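Local coordinates for RNA-directed RNA polymerase (Infectious pancreatic necrosis virus, PDB 3ZED), which copies RNA from an RNA template as a viral RNA-dependent RNA polymerase, and probably occurs both free and covalently attached to the genomic RNA, at residues Ser359-Gly364 with Asp682-Leu687; Ala604-Gln609 with Ile647-Phe652; Tyr608-Tyr613 with Asp637-Leu642; Phe652-Asn657 with Gly668-Glu673. All coordinates share one frame; numbering follows the deposited sequence.

In the fold
Contacts 2, 3 and 4 form one cluster in the thumb region. Contacts 2 and 3 both start from helix 604-621, with centres about 8 Å apart, and Leu642 of contact 3 packs on Val649 and Ile606 of contact 2. Contact 4 continues from contact 2 through Phe652, which they share, and Arg639 NH2 of contact 3 lies 2.7 Å from Leu671 O of contact 4. Contact 1 joins a loop of the palm region to the thumb region; it touches contact 4 through Ile683 and Ile669, with centres about 18 Å apart. All four lie away from the potassium sites and the predicted GTP site.

Contact 1: Ser359-Gly364 with Asp682-Leu687; sequences SPFHGG and DINTPL
His362 and Asn684 bring the two backbones within 4.2 Å, CA to CA, where a type I' turn from Phe361 to Gly364 meets the C-terminal part of helix 677-683. His362 N donates to Ile683 O at 2.8 Å, with an N-H...O angle of 159°. Two CA-H...O contacts run beside that bond in opposite directions, from Pro686 CA to His362 O and from His362 CA to Thr685 O. The turn depends on positive phi at both His362 and Gly363, and Gly363 then serves as N-cap of helix 364-377.

The same carbonyl that takes the backbone bond also lies under the imidazole: Ile683 O sits 3.7 Å from the ring plane of His362, over its centre. At the ring edge, His362 CD2 comes to 3.3 Å from Thr685 O, near the plane. With CG anti to its own carbonyl carbon (chi1 -62°), the histidine ring is carried over Ile683 O, its CD2 edge toward Thr685 O. Phe361 lies side by side with Ile683, and Phe361 CE1 meets Ile683 CD1 at 3.7 Å. A water joins three polar groups: it donates to Pro360 O and to Asn684 OD1, both at 2.7 Å, and accepts from Gly363 N at 2.9 Å. The amide of Asn684 is gripped at its other end too, ND2 bonding to Leu680 O one helical turn back.

Trp563 meets the Phe361 ring edge-to-face. The joint links the start of helix 364-377 to the C-terminal part of helix 677-683, with strand 573-578 covering Pro360, Phe361 and Asn684 through Pro576 and Val575.

Contact 2: Ala604-Gln609 with Ile647-Phe652; sequences AEIAYQ and IDVTGF
The N-terminal turn of the short helix 650-654 packs against helix 604-621 in the thumb region, through Val649 and Phe652 on Ala604 and Ala607. Val649 is the N-cap residue and Phe652 follows it in the first turn; the CB atoms of both point toward the long helix.

Ala607 CB is the hub: it touches Val649 CB at 3.8 Å and Phe652 CB at 3.7 Å. The phenyl ring itself goes to the other alanine. Its CG is anti to the carbonyl carbon (chi1 -65°), and from there the ring reaches across the beginning of helix 604-621 with one face turned to Ala604. The methyl of Ala604 makes a CH-pi contact, CB lying 4.1 Å from the centroid of the Phe652 ring and 19° off its normal. Ala604 CA lies over that face too, offset toward the rim, and Ala604 N is in close contact with Phe652 CE2 at 3.7 Å. Ile606 contributes more loosely, CG2 meeting Val649 CG1 at 4.4 Å, while Leu642 of helix 625-645 packs on both residues. Outside the hydrophobic layer, Thr650 OG1 donates to the syn side of Asp648 OD1 at 2.7 Å, a local bond across the helix start.

The chemistry between the two segments is apolar throughout. Position is therefore set by fit: the small alanine methyls let the aromatic face and the valine come close to the helix surface, and the polar groups of Asp648 and Thr650 stay outside.

Contact 3: Tyr608-Tyr613 with Asp637-Leu642; sequences YQIVRY and DKRKRL
Lys638 lies along helix 604-621 and can be followed atom by atom. Its CB rests on Ile610, 3.7 Å from CG1, the two side chains sliding past each other in opposite directions. A bend at chi2 (-75°) then turns the chain aside, and Lys638 CD packs 3.8 Å from Gln609 CB. Lys638 CE lies 3.8 Å from Gln609 OE1 and 4.2 Å from Tyr613 CE2. Lys638 NZ ends the chain 6.9 Å from Arg612 NH1, a pair of like charges kept apart.

Ile610 is the centre of the interface and also spreads over Arg639. The side chains of Ile610 and Arg639 cross at about a right angle, and Ile610 CG2 lies over one face of the guanidinium, 3.7 Å from Arg639 CZ. On its other branch, Ile610 CD1 reaches Leu642 CD1 at 3.8 Å, again at about a right angle. With one face against a methyl, the arginine makes its polar bonds at the nitrogens: NH2 forms a salt bridge with Glu614 and bonds to Leu671 O. Its NE is buried here and has no partner in the model. Tyr613, beside the lysine, is anchored through its hydroxyl to Asp124.

The axes of segments 608-613 and 637-642 run nearly antiparallel, at 162°, and come within 9.4 Å. Helices 604-621 and 625-645 follow one another with a short connection, so this is the packing of an antiparallel helical hairpin in the thumb region: an isoleucine is seated among Lys638, Arg639 and Leu642, the guanidinium covers its CG2, and the lysine chain runs on past Gln609 toward Tyr613.

Contact 4: Phe652-Asn657 with Gly668-Glu673; sequences FLDDWN and GITLSE
Leu653 and Asp654, at the end of helix 650-654, lie against the loop segment 668-673, with Asp654 and Thr670 CA atoms 4.4 Å apart and Leu671 N donating to Leu653 O at 2.9 Å. That donor sits 44° out of the carbonyl plane.

Trp656 and Leu671 carry the largest shares of the contact. The tryptophan chi1 of 69° puts CG between the backbone N and the carbonyl carbon, and the indole faces the loop. Leu671 covers one face, its CG 3.5 Å from the centroid of the five-membered ring in a CH-pi contact; Asn657 ND2, itself bonded to Gly663 O, lies over the opposite face. At the edge, Trp656 NE1 donates to Ile669 O at 2.9 Å, the oxygen nearly in the ring plane though the bond is bent (135°). Ile669 crosses the ring obliquely, Ile669 CD1 touching Trp656 CZ2 at 3.7 Å. A water stands 2.6 Å from Asp654 O and equally close to Ile669 O.

Asp654 and Thr670 lie side by side, and Thr670 OG1 donates to Asp654 OD1; the modelled length is so short that its exact value is doubtful. Ser672 N gives Thr670 OG1 a weak bond.

A carbonyl of the last helical turn is thus met by a loop amide, and the indole N-H by a loop carbonyl. These polar pairs are consistent with a defined path of the loop against the helix end, while leucine and isoleucine shield the tryptophan.

Contact 1: Ser359-Gly364 with Asp682-Leu687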
# COMPACT_ATOMS: atom_id res chain seq x y z
N SER B 359 -14.42 -1.52 3.82
CA SER B 359 -15.05 -0.24 3.56
C SER B 359 -16.01 0.05 4.72
O SER B 359 -16.79 -0.85 5.07
CB SER B 359 -15.79 -0.24 2.23
OG SER B 359 -16.50 0.98 2.10
N PRO B 360 -15.98 1.25 5.34
CA PRO B 360 -16.92 1.51 6.45
C PRO B 360 -18.33 1.82 5.93
O PRO B 360 -19.29 1.81 6.70
CB PRO B 360 -16.30 2.72 7.16
CG PRO B 360 -15.57 3.47 6.06
CD PRO B 360 -15.11 2.42 5.07
N PHE B 361 -18.44 2.12 4.63
CA PHE B 361 -19.70 2.45 3.99
C PHE B 361 -20.52 1.20 3.71
O PHE B 361 -20.04 0.08 3.90
CB PHE B 361 -19.45 3.29 2.72
CG PHE B 361 -18.88 4.64 3.10
CD1 PHE B 361 -19.67 5.60 3.73
CD2 PHE B 361 -17.54 4.93 2.88
CE1 PHE B 361 -19.13 6.83 4.14
CE2 PHE B 361 -17.01 6.14 3.27
CZ PHE B 361 -17.81 7.09 3.90
N HIS B 362 -21.81 1.39 3.36
CA HIS B 362 -22.74 0.31 3.04
C HIS B 362 -22.84 -0.72 4.21
O HIS B 362 -22.88 -1.94 4.00
CB HIS B 362 -22.36 -0.35 1.68
CG HIS B 362 -22.45 0.65 0.56
ND1 HIS B 362 -21.32 1.19 -0.01
CD2 HIS B 362 -23.54 1.27 0.05
CE1 HIS B 362 -21.74 2.10 -0.87
NE2 HIS B 362 -23.07 2.19 -0.88
N GLY B 363 -22.86 -0.17 5.43
CA GLY B 363 -22.99 -0.93 6.66
C GLY B 363 -21.74 -1.54 7.24
O GLY B 363 -21.83 -2.24 8.25
N GLY B 364 -20.57 -1.28 6.62
CA GLY B 364 -19.27 -1.80 7.07
C GLY B 364 -18.93 -1.44 8.52
O GLY B 364 -18.57 -2.31 9.32
N ASP B 682 -28.14 6.38 1.44
CA ASP B 682 -27.62 5.51 0.36
C ASP B 682 -26.18 5.04 0.60
O ASP B 682 -25.91 3.86 0.40
CB ASP B 682 -27.69 6.19 -1.02
CG ASP B 682 -29.09 6.52 -1.53
OD1 ASP B 682 -30.09 6.04 -0.93
OD2 ASP B 682 -29.19 7.28 -2.52
N ILE B 683 -25.27 5.93 1.03
CA ILE B 683 -23.88 5.54 1.24
C ILE B 683 -23.74 4.58 2.45
O ILE B 683 -22.73 3.91 2.57
CB ILE B 683 -22.93 6.77 1.35
CG1 ILE B 683 -23.20 7.63 2.60
CG2 ILE B 683 -22.96 7.59 0.07
CD1 ILE B 683 -22.14 8.67 2.93
N ASN B 684 -24.78 4.51 3.30
CA ASN B 684 -24.76 3.68 4.50
C ASN B 684 -25.68 2.49 4.40
O ASN B 684 -25.75 1.70 5.35
CB ASN B 684 -25.12 4.53 5.71
CG ASN B 684 -23.98 5.37 6.15
OD1 ASN B 684 -22.88 4.85 6.42
ND2 ASN B 684 -24.19 6.66 6.24
N THR B 685 -26.36 2.32 3.27
CA THR B 685 -27.31 1.22 3.09
C THR B 685 -26.59 -0.10 2.85
O THR B 685 -25.83 -0.23 1.88
CB THR B 685 -28.32 1.56 1.99
OG1 THR B 685 -29.05 2.69 2.45
CG2 THR B 685 -29.31 0.41 1.67
N PRO B 686 -26.80 -1.10 3.75
CA PRO B 686 -26.18 -2.41 3.53
C PRO B 686 -26.92 -3.20 2.47
O PRO B 686 -28.13 -3.09 2.35
CB PRO B 686 -26.28 -3.11 4.90
CG PRO B 686 -27.19 -2.27 5.73
CD PRO B 686 -27.67 -1.10 4.95
N LEU B 687 -26.19 -4.01 1.71
CA LEU B 687 -26.75 -4.88 0.67
C LEU B 687 -27.47 -6.05 1.32
O LEU B 687 -28.52 -6.43 0.84
CB LEU B 687 -25.63 -5.38 -0.25
CG LEU B 687 -25.69 -4.89 -1.68
CD1 LEU B 687 -24.29 -4.75 -2.25
CD2 LEU B 687 -26.52 -5.83 -2.54
O HOH W 1 -21.97 2.31 6.68

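Contact 2: Ala604-Gln609 with Ile647-Phe652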
# COMPACT_ATOMS: atom_id res chain seq x y z
N ALA B 604 -13.90 21.47 -15.86
CA ALA B 604 -13.35 20.53 -14.88
C ALA B 604 -12.94 21.22 -13.58
O ALA B 604 -13.22 20.69 -12.51
CB ALA B 604 -12.17 19.79 -15.46
N GLU B 605 -12.31 22.40 -13.67
CA GLU B 605 -11.82 23.15 -12.52
C GLU B 605 -12.96 23.70 -11.68
O GLU B 605 -12.86 23.72 -10.45
CB GLU B 605 -10.87 24.28 -12.97
CG GLU B 605 -10.12 24.99 -11.84
CD GLU B 605 -9.38 24.13 -10.83
OE1 GLU B 605 -8.64 23.20 -11.24
OE2 GLU B 605 -9.52 24.41 -9.61
N ILE B 606 -14.06 24.12 -12.33
CA ILE B 606 -15.22 24.65 -11.60
C ILE B 606 -16.06 23.46 -11.05
O ILE B 606 -16.72 23.61 -10.02
CB ILE B 606 -16.03 25.68 -12.43
CG1 ILE B 606 -17.15 26.38 -11.61
CG2 ILE B 606 -16.55 25.10 -13.75
CD1 ILE B 606 -16.70 27.03 -10.20
N ALA B 607 -15.98 22.29 -11.71
CA ALA B 607 -16.64 21.07 -11.25
C ALA B 607 -15.93 20.56 -9.99
O ALA B 607 -16.60 20.17 -9.02
CB ALA B 607 -16.63 20.01 -12.34
N TYR B 608 -14.56 20.61 -9.98
CA TYR B 608 -13.71 20.20 -8.86
C TYR B 608 -14.08 21.01 -7.61
O TYR B 608 -14.11 20.46 -6.51
CB TYR B 608 -12.20 20.36 -9.19
CG TYR B 608 -11.34 20.49 -7.95
CD1 TYR B 608 -10.93 19.37 -7.23
CD2 TYR B 608 -11.04 21.74 -7.41
CE1 TYR B 608 -10.23 19.48 -6.04
CE2 TYR B 608 -10.37 21.87 -6.20
CZ TYR B 608 -9.95 20.74 -5.52
OH TYR B 608 -9.28 20.88 -4.34
N GLN B 609 -14.36 22.32 -7.78
CA GLN B 609 -14.75 23.25 -6.71
C GLN B 609 -16.00 22.77 -5.99
O GLN B 609 -16.04 22.78 -4.76
CB GLN B 609 -14.99 24.66 -7.28
CG GLN B 609 -13.70 25.37 -7.73
CD GLN B 609 -12.76 25.68 -6.59
OE1 GLN B 609 -13.14 26.28 -5.56
NE2 GLN B 609 -11.51 25.27 -6.74
N ILE B 647 -22.08 26.44 -18.21
CA ILE B 647 -21.21 25.32 -18.57
C ILE B 647 -21.80 24.04 -17.96
O ILE B 647 -22.17 24.04 -16.78
CB ILE B 647 -19.71 25.54 -18.16
CG1 ILE B 647 -19.24 26.99 -18.38
CG2 ILE B 647 -18.78 24.55 -18.89
CD1 ILE B 647 -18.11 27.47 -17.46
N ASP B 648 -21.90 22.96 -18.76
CA ASP B 648 -22.41 21.65 -18.31
C ASP B 648 -21.25 20.77 -17.79
O ASP B 648 -20.35 20.39 -18.55
CB ASP B 648 -23.18 20.94 -19.43
CG ASP B 648 -23.85 19.63 -19.01
OD1 ASP B 648 -24.36 19.55 -17.87
OD2 ASP B 648 -23.89 18.69 -19.85
N VAL B 649 -21.30 20.44 -16.48
CA VAL B 649 -20.27 19.65 -15.78
C VAL B 649 -20.85 18.34 -15.23
O VAL B 649 -20.19 17.67 -14.43
CB VAL B 649 -19.59 20.47 -14.65
CG1 VAL B 649 -18.81 21.65 -15.21
CG2 VAL B 649 -20.60 20.92 -13.60
N THR B 650 -22.08 17.96 -15.66
CA THR B 650 -22.82 16.77 -15.23
C THR B 650 -21.93 15.51 -15.29
O THR B 650 -21.90 14.76 -14.32
CB THR B 650 -24.12 16.62 -16.04
OG1 THR B 650 -24.90 17.80 -15.84
CG2 THR B 650 -24.95 15.40 -15.64
N GLY B 651 -21.18 15.33 -16.39
CA GLY B 651 -20.27 14.20 -16.57
C GLY B 651 -19.18 14.13 -15.51
O GLY B 651 -18.90 13.04 -14.99
N PHE B 652 -18.59 15.30 -15.17
CA PHE B 652 -17.56 15.43 -14.14
C PHE B 652 -18.15 15.18 -12.76
O PHE B 652 -17.50 14.49 -11.97
CB PHE B 652 -16.92 16.82 -14.18
CG PHE B 652 -16.14 17.14 -15.42
CD1 PHE B 652 -15.08 16.33 -15.83
CD2 PHE B 652 -16.41 18.29 -16.16
CE1 PHE B 652 -14.34 16.64 -16.98
CE2 PHE B 652 -15.67 18.60 -17.30
CZ PHE B 652 -14.64 17.77 -17.70

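Contact 3: Tyr608-Tyr613 with Asp637-Leu642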
# COMPACT_ATOMS: atom_id res chain seq x y z
N TYR B 608 -14.56 20.61 -9.98
CA TYR B 608 -13.71 20.20 -8.86
C TYR B 608 -14.08 21.01 -7.61
O TYR B 608 -14.11 20.46 -6.51
CB TYR B 608 -12.20 20.36 -9.19
CG TYR B 608 -11.34 20.49 -7.95
CD1 TYR B 608 -10.93 19.37 -7.23
CD2 TYR B 608 -11.04 21.74 -7.41
CE1 TYR B 608 -10.23 19.48 -6.04
CE2 TYR B 608 -10.37 21.87 -6.20
CZ TYR B 608 -9.95 20.74 -5.52
OH TYR B 608 -9.28 20.88 -4.34
N GLN B 609 -14.36 22.32 -7.78
CA GLN B 609 -14.75 23.25 -6.71
C GLN B 609 -16.00 22.77 -5.99
O GLN B 609 -16.04 22.78 -4.76
CB GLN B 609 -14.99 24.66 -7.28
CG GLN B 609 -13.70 25.37 -7.73
CD GLN B 609 -12.76 25.68 -6.59
OE1 GLN B 609 -13.14 26.28 -5.56
NE2 GLN B 609 -11.51 25.27 -6.74
N ILE B 610 -17.01 22.31 -6.76
CA ILE B 610 -18.25 21.76 -6.20
C ILE B 610 -17.93 20.42 -5.49
O ILE B 610 -18.41 20.20 -4.38
CB ILE B 610 -19.33 21.59 -7.31
CG1 ILE B 610 -19.73 22.97 -7.90
CG2 ILE B 610 -20.55 20.79 -6.79
CD1 ILE B 610 -20.30 22.94 -9.29
N VAL B 611 -17.15 19.54 -6.16
CA VAL B 611 -16.75 18.22 -5.64
C VAL B 611 -16.07 18.37 -4.25
O VAL B 611 -16.44 17.67 -3.32
CB VAL B 611 -15.86 17.46 -6.66
CG1 VAL B 611 -15.22 16.21 -6.04
CG2 VAL B 611 -16.66 17.07 -7.91
N ARG B 612 -15.11 19.29 -4.11
CA ARG B 612 -14.37 19.56 -2.88
C ARG B 612 -15.30 19.80 -1.68
O ARG B 612 -15.12 19.17 -0.64
CB ARG B 612 -13.44 20.78 -3.09
CG ARG B 612 -12.81 21.33 -1.81
CD ARG B 612 -12.49 22.80 -1.96
NE ARG B 612 -11.29 23.00 -2.76
CZ ARG B 612 -10.71 24.17 -2.96
NH1 ARG B 612 -11.23 25.27 -2.43
NH2 ARG B 612 -9.60 24.26 -3.67
N TYR B 613 -16.30 20.70 -1.82
CA TYR B 613 -17.25 21.01 -0.76
C TYR B 613 -18.28 19.90 -0.54
O TYR B 613 -18.65 19.68 0.60
CB TYR B 613 -17.92 22.36 -1.02
CG TYR B 613 -16.92 23.49 -0.94
CD1 TYR B 613 -16.23 23.76 0.24
CD2 TYR B 613 -16.58 24.23 -2.07
CE1 TYR B 613 -15.25 24.75 0.31
CE2 TYR B 613 -15.59 25.21 -2.02
CZ TYR B 613 -14.93 25.47 -0.83
OH TYR B 613 -14.01 26.48 -0.74
N ASP B 637 -23.36 28.01 -3.76
CA ASP B 637 -22.86 29.23 -4.40
C ASP B 637 -22.01 28.88 -5.63
O ASP B 637 -22.14 29.56 -6.65
CB ASP B 637 -22.06 30.09 -3.41
CG ASP B 637 -21.73 31.48 -3.92
OD1 ASP B 637 -22.67 32.31 -4.07
OD2 ASP B 637 -20.52 31.77 -4.12
N LYS B 638 -21.18 27.82 -5.55
CA LYS B 638 -20.35 27.34 -6.67
C LYS B 638 -21.24 26.78 -7.79
O LYS B 638 -20.92 26.97 -8.96
CB LYS B 638 -19.34 26.27 -6.23
CG LYS B 638 -18.21 26.74 -5.29
CD LYS B 638 -17.12 27.56 -5.95
CE LYS B 638 -16.29 28.24 -4.90
NZ LYS B 638 -15.79 29.56 -5.37
N ARG B 639 -22.34 26.10 -7.42
CA ARG B 639 -23.31 25.53 -8.35
C ARG B 639 -24.09 26.64 -9.07
O ARG B 639 -24.44 26.48 -10.24
CB ARG B 639 -24.28 24.59 -7.62
CG ARG B 639 -23.72 23.21 -7.32
CD ARG B 639 -24.81 22.36 -6.69
NE ARG B 639 -24.28 21.13 -6.09
CZ ARG B 639 -24.13 19.98 -6.73
NH1 ARG B 639 -24.47 19.87 -8.00
NH2 ARG B 639 -23.63 18.93 -6.09
N LYS B 640 -24.38 27.75 -8.35
CA LYS B 640 -25.09 28.91 -8.87
C LYS B 640 -24.20 29.68 -9.87
O LYS B 640 -24.71 30.17 -10.88
CB LYS B 640 -25.55 29.84 -7.72
N ARG B 641 -22.87 29.75 -9.60
CA ARG B 641 -21.87 30.40 -10.46
C ARG B 641 -21.74 29.66 -11.79
O ARG B 641 -21.51 30.28 -12.82
CB ARG B 641 -20.50 30.48 -9.75
N LEU B 642 -21.92 28.32 -11.75
CA LEU B 642 -21.87 27.39 -12.87
C LEU B 642 -23.06 27.59 -13.83
O LEU B 642 -22.91 27.42 -15.04
CB LEU B 642 -21.87 25.97 -12.30
CG LEU B 642 -21.49 24.87 -13.23
CD1 LEU B 642 -20.15 24.34 -12.87
CD2 LEU B 642 -22.54 23.80 -13.23

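Contact 4: Phe652-Asn657 with Gly668-Glu673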
# COMPACT_ATOMS: atom_id res chain seq x y z
N PHE B 652 -18.59 15.30 -15.17
CA PHE B 652 -17.56 15.43 -14.14
C PHE B 652 -18.15 15.18 -12.76
O PHE B 652 -17.50 14.49 -11.97
CB PHE B 652 -16.92 16.82 -14.18
CG PHE B 652 -16.14 17.14 -15.42
CD1 PHE B 652 -15.08 16.33 -15.83
CD2 PHE B 652 -16.41 18.29 -16.16
CE1 PHE B 652 -14.34 16.64 -16.98
CE2 PHE B 652 -15.67 18.60 -17.30
CZ PHE B 652 -14.64 17.77 -17.70
N LEU B 653 -19.36 15.70 -12.46
CA LEU B 653 -20.02 15.52 -11.18
C LEU B 653 -20.49 14.06 -10.99
O LEU B 653 -20.54 13.59 -9.85
CB LEU B 653 -21.17 16.50 -10.97
CG LEU B 653 -20.81 17.99 -10.80
CD1 LEU B 653 -22.06 18.84 -10.61
CD2 LEU B 653 -19.86 18.23 -9.63
N ASP B 654 -20.80 13.34 -12.09
CA ASP B 654 -21.17 11.92 -12.03
C ASP B 654 -19.91 11.09 -11.78
O ASP B 654 -19.91 10.19 -10.93
CB ASP B 654 -21.88 11.43 -13.32
CG ASP B 654 -23.27 11.99 -13.61
OD1 ASP B 654 -24.07 12.13 -12.66
OD2 ASP B 654 -23.59 12.20 -14.81
N ASP B 655 -18.82 11.42 -12.49
CA ASP B 655 -17.54 10.72 -12.31
C ASP B 655 -16.59 11.57 -11.42
O ASP B 655 -15.44 11.78 -11.78
CB ASP B 655 -16.90 10.39 -13.67
CG ASP B 655 -17.84 9.69 -14.65
OD1 ASP B 655 -18.53 8.73 -14.22
OD2 ASP B 655 -17.88 10.10 -15.83
N TRP B 656 -17.10 12.04 -10.26
CA TRP B 656 -16.39 12.90 -9.29
C TRP B 656 -15.23 12.22 -8.55
O TRP B 656 -14.36 12.91 -8.02
CB TRP B 656 -17.38 13.43 -8.23
CG TRP B 656 -17.90 12.37 -7.29
CD1 TRP B 656 -18.99 11.58 -7.47
CD2 TRP B 656 -17.36 12.03 -6.01
NE1 TRP B 656 -19.18 10.77 -6.38
CE2 TRP B 656 -18.17 11.00 -5.48
CE3 TRP B 656 -16.24 12.47 -5.26
CZ2 TRP B 656 -17.89 10.39 -4.25
CZ3 TRP B 656 -15.98 11.88 -4.03
CH2 TRP B 656 -16.79 10.85 -3.54
N ASN B 657 -15.23 10.89 -8.49
CA ASN B 657 -14.29 10.06 -7.74
C ASN B 657 -12.82 10.34 -8.08
O ASN B 657 -12.01 10.48 -7.16
CB ASN B 657 -14.61 8.57 -7.94
CG ASN B 657 -16.03 8.26 -7.52
OD1 ASN B 657 -16.99 8.50 -8.26
ND2 ASN B 657 -16.22 7.88 -6.27
N GLY B 668 -20.13 4.36 -6.54
CA GLY B 668 -21.40 4.40 -7.26
C GLY B 668 -22.33 5.55 -6.93
O GLY B 668 -23.54 5.44 -7.17
N ILE B 669 -21.81 6.66 -6.40
CA ILE B 669 -22.65 7.82 -6.11
C ILE B 669 -22.30 8.97 -7.07
O ILE B 669 -21.17 9.05 -7.55
CB ILE B 669 -22.62 8.27 -4.62
CG1 ILE B 669 -21.31 8.94 -4.23
CG2 ILE B 669 -22.97 7.13 -3.67
CD1 ILE B 669 -21.49 10.22 -3.67
N THR B 670 -23.28 9.83 -7.35
CA THR B 670 -23.12 10.97 -8.23
C THR B 670 -23.34 12.27 -7.44
O THR B 670 -24.20 12.33 -6.57
CB THR B 670 -24.04 10.87 -9.47
OG1 THR B 670 -23.96 12.09 -10.20
CG2 THR B 670 -25.51 10.61 -9.12
N LEU B 671 -22.56 13.32 -7.79
CA LEU B 671 -22.65 14.63 -7.14
C LEU B 671 -23.31 15.67 -8.06
O LEU B 671 -23.23 16.87 -7.77
CB LEU B 671 -21.26 15.10 -6.68
CG LEU B 671 -20.49 14.22 -5.69
CD1 LEU B 671 -19.23 14.92 -5.18
CD2 LEU B 671 -21.35 13.81 -4.52
N SER B 672 -24.01 15.22 -9.15
CA SER B 672 -24.70 16.10 -10.10
C SER B 672 -25.85 16.85 -9.42
O SER B 672 -26.10 18.02 -9.73
CB SER B 672 -25.20 15.33 -11.31
OG SER B 672 -26.10 14.30 -10.94
N GLU B 673 -26.52 16.19 -8.45
CA GLU B 673 -27.56 16.82 -7.64
C GLU B 673 -26.99 17.14 -6.25
O GLU B 673 -26.13 16.38 -5.77
CB GLU B 673 -28.83 15.96 -7.56
CG GLU B 673 -29.75 16.11 -8.77
CD GLU B 673 -30.21 17.52 -9.12
OE1 GLU B 673 -30.88 18.15 -8.27
OE2 GLU B 673 -29.90 17.99 -10.24
O HOH W 2 -19.50 8.17 -9.38